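Local coordinates for putative antitoxin HigA3 (Mycobacterium tuberculosis H37Rv, PDB 6LTZ), which is a putative DNA-binding antitoxin of a type II toxin-antitoxin system, whose cognate toxin would be HigB3, at residues G49-Q53 with A54-A58; M60-Q64 with A65-K69. All coordinates share one frame; numbering follows the deposited sequence.

Interaction 1 of 2, residues G49-Q53 with A54-A58; sequences GHARQ and ADVAA
The carboxylate of Asp55 turns its OD2 back over the start of helix 53-60, where it meets the backbone N of Arg52 on its anti side, 27° out of the carboxylate plane. The bond is nearly straight, Arg52 N lying 2.8 Å from Asp55 OD2. CG of Asp55 stands beside its own backbone N, anti to the carbonyl carbon (chi1 -62°), and this rotation carries the carboxylate back to the N-cap residue. The guanidinium of Arg52 is set almost perpendicular to that carboxylate, the planes 86° apart, but the arginine chain bends at chi2 and chi3, and Arg52 NE stays 6.1 Å from Asp55 OD2. CB and CG of Arg52 lie alongside the oxygen, CB 3.6 Å from Asp55 OD2. The methyl of Ala51 rests on the buried Val56, CB to CG2 4.1 Å, and Val56 continues toward Tyr86 and Ala89 of helix 80-89. Val56 N bonds to Arg52 O at 3.1 Å, opening the helical hydrogen-bonding pattern. The loop thus enters the first helix of the predicted helix-turn-helix motif, where Asp55, the third helical residue, caps the N-cap amide; its negative charge there probably interacts favourably with the helix dipole.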
loop_
_atom_site.group_PDB
_atom_site.type_symbol
_atom_site.label_atom_id
_atom_site.label_comp_id
_atom_site.label_asym_id
_atom_site.label_seq_id
_atom_site.Cartn_x
_atom_site.Cartn_y
_atom_site.Cartn_z
ATOM N N GLY A 49 15.671 -14.657 1.565
ATOM C CA GLY A 49 15.478 -15.966 2.147
ATOM C C GLY A 49 15.215 -16.973 1.056
ATOM O O GLY A 49 15.483 -16.714 -0.118
ATOM N N HIS A 50 14.673 -18.118 1.444
ATOM C CA HIS A 50 14.550 -19.236 0.525
ATOM C C HIS A 50 13.118 -19.720 0.401
ATOM O O HIS A 50 12.873 -20.847 -0.020
ATOM C CB HIS A 50 15.466 -20.372 0.977
ATOM C CG HIS A 50 16.912 -19.989 1.006
ATOM N ND1 HIS A 50 17.535 -19.508 2.138
ATOM C CD2 HIS A 50 17.855 -20.000 0.035
ATOM C CE1 HIS A 50 18.801 -19.248 1.865
ATOM N NE2 HIS A 50 19.020 -19.537 0.595
ATOM N N ALA A 51 12.168 -18.862 0.755
ATOM C CA ALA A 51 10.761 -19.219 0.623
ATOM C C ALA A 51 10.379 -19.325 -0.846
ATOM O O ALA A 51 10.717 -18.453 -1.649
ATOM C CB ALA A 51 9.873 -18.199 1.334
ATOM N N ARG A 52 9.684 -20.407 -1.188
ATOM C CA ARG A 52 9.139 -20.589 -2.526
ATOM C C ARG A 52 7.688 -20.142 -2.529
ATOM O O ARG A 52 7.136 -19.832 -1.474
ATOM C CB ARG A 52 9.253 -22.051 -2.959
ATOM C CG ARG A 52 10.628 -22.648 -2.723
ATOM C CD ARG A 52 11.647 -22.080 -3.692
ATOM N NE ARG A 52 11.355 -22.473 -5.067
ATOM C CZ ARG A 52 11.771 -23.607 -5.621
ATOM N NH1 ARG A 52 12.496 -24.465 -4.914
ATOM N NH2 ARG A 52 11.459 -23.885 -6.878
ATOM N N GLN A 53 7.063 -20.131 -3.701
ATOM C CA GLN A 53 5.704 -19.614 -3.833
ATOM C C GLN A 53 4.695 -20.379 -2.996
ATOM O O GLN A 53 3.809 -19.778 -2.393
ATOM C CB GLN A 53 5.262 -19.627 -5.296
ATOM C CG GLN A 53 5.711 -18.412 -6.083
ATOM C CD GLN A 53 4.999 -18.296 -7.416
ATOM O OE1 GLN A 53 4.255 -19.194 -7.813
ATOM N NE2 GLN A 53 5.218 -17.186 -8.111
ATOM N N ALA A 54 4.826 -21.702 -2.958
ATOM C CA ALA A 54 3.931 -22.523 -2.155
ATOM C C ALA A 54 4.158 -22.302 -0.658
ATOM O O ALA A 54 3.233 -22.438 0.135
ATOM C CB ALA A 54 4.099 -23.995 -2.506
ATOM N N ASP A 55 5.389 -21.978 -0.270
ATOM C CA ASP A 55 5.666 -21.666 1.134
ATOM C C ASP A 55 4.900 -20.415 1.553
ATOM O O ASP A 55 4.224 -20.406 2.584
ATOM C CB ASP A 55 7.165 -21.468 1.367
ATOM C CG ASP A 55 7.973 -22.717 1.067
ATOM O OD1 ASP A 55 7.471 -23.836 1.324
ATOM O OD2 ASP A 55 9.108 -22.576 0.564
ATOM N N VAL A 56 5.002 -19.369 0.737
ATOM C CA VAL A 56 4.306 -18.109 0.997
ATOM C C VAL A 56 2.790 -18.281 0.965
ATOM O O VAL A 56 2.081 -17.736 1.815
ATOM C CB VAL A 56 4.713 -17.020 -0.015
ATOM C CG1 VAL A 56 3.922 -15.733 0.232
ATOM C CG2 VAL A 56 6.204 -16.747 0.084
ATOM N N ALA A 57 2.291 -19.043 -0.005
ATOM C CA ALA A 57 0.855 -19.286 -0.106
ATOM C C ALA A 57 0.321 -19.945 1.164
ATOM O O ALA A 57 -0.749 -19.587 1.657
ATOM C CB ALA A 57 0.535 -20.147 -1.332
ATOM N N ALA A 58 1.074 -20.908 1.689
ATOM C CA ALA A 58 0.672 -21.602 2.907
ATOM C C ALA A 58 0.673 -20.650 4.100
ATOM O O ALA A 58 -0.227 -20.687 4.935
ATOM C CB ALA A 58 1.583 -22.785 3.177
#

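Interaction 2 of 2, residues M60-Q64 with A65-K69; sequences MGVSQ and ARVSK
Val62 lies over one face of the Arg66 guanidinium, its CB 4.3 Å above the plane and set off-centre, over the margin of the group, while its CG1 reaches NH1 of Arg66 at 3.7 Å. The two side chains run about at right angles. Arg66 leaves the helix with CG anti to the backbone N (chi1 165°), then bends at chi2 and chi3, which folds the guanidinium back against the valine. The other branch of Val62 turns to the buried Val67, CG2 to CG2 3.8 Å, and Met60 adds its sulfur to the same methyl, SD 4.3 Å from Val67 CG2. The contact spans the turn of the predicted helix-turn-helix motif and the start of helix 64-72, the recognition helix by its place in the motif: Gly61, with positive phi, takes the C-prime place of the Schellman motif closing helix 53-60, and Ser63 is the N-cap of helix 64-72. Ser63 OG accepts from Arg66 N at 2.6 Å in a nearly straight capping bond. Backbone bonds follow, from Val67 N to Ser63 O and from Ser68 N to Gln64 O, the latter 2.8 Å long. Beyond the turn, Met60 packs on Ala85, Tyr86 and Ala89 of helix 80-89, and Arg66 touches Thr82 of that helix.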
loop_
_atom_site.group_PDB
_atom_site.type_symbol
_atom_site.label_atom_id
_atom_site.label_comp_id
_atom_site.label_asym_id
_atom_site.label_seq_id
_atom_site.Cartn_x
_atom_site.Cartn_y
_atom_site.Cartn_z
ATOM N N MET A 60 0.285 -17.400 4.049
ATOM C CA MET A 60 -0.799 -16.433 3.866
ATOM C C MET A 60 -2.181 -17.072 3.953
ATOM O O MET A 60 -3.187 -16.378 4.105
ATOM C CB MET A 60 -0.671 -15.736 2.512
ATOM C CG MET A 60 0.548 -14.862 2.348
ATOM S SD MET A 60 0.634 -14.176 0.683
ATOM C CE MET A 60 -0.830 -13.140 0.664
ATOM N N GLY A 61 -2.231 -18.391 3.829
ATOM C CA GLY A 61 -3.498 -19.094 3.753
ATOM C C GLY A 61 -4.273 -18.750 2.493
ATOM O O GLY A 61 -5.492 -18.585 2.532
ATOM N N VAL A 62 -3.564 -18.623 1.373
ATOM C CA VAL A 62 -4.200 -18.348 0.087
ATOM C C VAL A 62 -3.721 -19.326 -0.980
ATOM O O VAL A 62 -2.807 -20.120 -0.749
ATOM C CB VAL A 62 -3.919 -16.912 -0.408
ATOM C CG1 VAL A 62 -4.392 -15.885 0.612
ATOM C CG2 VAL A 62 -2.439 -16.731 -0.718
ATOM N N SER A 63 -4.349 -19.254 -2.149
ATOM C CA SER A 63 -3.971 -20.080 -3.288
ATOM C C SER A 63 -2.571 -19.740 -3.779
ATOM O O SER A 63 -2.113 -18.608 -3.634
ATOM C CB SER A 63 -4.976 -19.899 -4.430
ATOM O OG SER A 63 -4.583 -18.842 -5.292
ATOM N N GLN A 64 -1.895 -20.716 -4.372
ATOM C CA GLN A 64 -0.638 -20.439 -5.055
ATOM C C GLN A 64 -0.893 -19.587 -6.287
ATOM O O GLN A 64 -0.028 -18.822 -6.716
ATOM C CB GLN A 64 0.064 -21.731 -5.441
ATOM C CG GLN A 64 0.361 -22.615 -4.268
ATOM C CD GLN A 64 1.250 -23.770 -4.640
ATOM O OE1 GLN A 64 2.175 -23.624 -5.444
ATOM N NE2 GLN A 64 0.980 -24.934 -4.059
ATOM N N ALA A 65 -2.089 -19.724 -6.851
ATOM C CA ALA A 65 -2.496 -18.911 -7.986
ATOM C C ALA A 65 -2.467 -17.437 -7.606
ATOM O O ALA A 65 -1.862 -16.618 -8.301
ATOM C CB ALA A 65 -3.880 -19.316 -8.465
ATOM N N ARG A 66 -3.108 -17.109 -6.487
ATOM C CA ARG A 66 -3.123 -15.741 -5.984
ATOM C C ARG A 66 -1.705 -15.214 -5.779
ATOM O O ARG A 66 -1.401 -14.082 -6.149
ATOM C CB ARG A 66 -3.913 -15.655 -4.677
ATOM C CG ARG A 66 -3.687 -14.365 -3.908
ATOM C CD ARG A 66 -4.812 -13.367 -4.161
ATOM N NE ARG A 66 -6.036 -13.732 -3.452
ATOM C CZ ARG A 66 -6.243 -13.531 -2.153
ATOM N NH1 ARG A 66 -5.305 -12.960 -1.405
ATOM N NH2 ARG A 66 -7.391 -13.898 -1.598
ATOM N N VAL A 67 -0.834 -16.041 -5.205
ATOM C CA VAL A 67 0.550 -15.636 -4.976
ATOM C C VAL A 67 1.257 -15.430 -6.310
ATOM O O VAL A 67 2.051 -14.504 -6.472
ATOM C CB VAL A 67 1.327 -16.676 -4.132
ATOM C CG1 VAL A 67 2.806 -16.321 -4.076
ATOM C CG2 VAL A 67 0.750 -16.757 -2.731
ATOM N N SER A 68 0.951 -16.301 -7.264
ATOM C CA SER A 68 1.538 -16.208 -8.590
ATOM C C SER A 68 1.117 -14.904 -9.259
ATOM O O SER A 68 1.947 -14.188 -9.817
ATOM C CB SER A 68 1.131 -17.409 -9.442
ATOM O OG SER A 68 1.685 -17.318 -10.742
ATOM N N LYS A 69 -0.171 -14.588 -9.181
ATOM C CA LYS A 69 -0.671 -13.345 -9.759
ATOM C C LYS A 69 -0.086 -12.129 -9.050
ATOM O O LYS A 69 0.136 -11.094 -9.670
ATOM C CB LYS A 69 -2.197 -13.294 -9.710
ATOM C CG LYS A 69 -2.889 -14.486 -10.355
ATOM C CD LYS A 69 -4.393 -14.473 -10.097
ATOM C CE LYS A 69 -4.756 -13.588 -8.908
ATOM N NZ LYS A 69 -6.022 -14.008 -8.246
#

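How the interactions relate
Both interactions sit at the N-terminal starts of consecutive helices in the predicted helix-turn-helix motif, with centres about 10 Å apart. Their caps differ: interaction 1 uses a carboxylate three residues on to hold the N-cap amide, whereas in interaction 2 the hydroxyl oxygen of the N-cap serine accepts a hydrogen bond from an amide N-H of the first turn. Interaction 1 is partly buried and interaction 2 is a surface contact, but both reach helix 80-89, through Val56 in the first and Met60 and Arg66 in the second. They meet at Ala57, whose O probably accepts from Val62 N and whose CA packs on Val67 CG2, while Ala54 CB touches Gln64 OE1, so the two helices are joined directly.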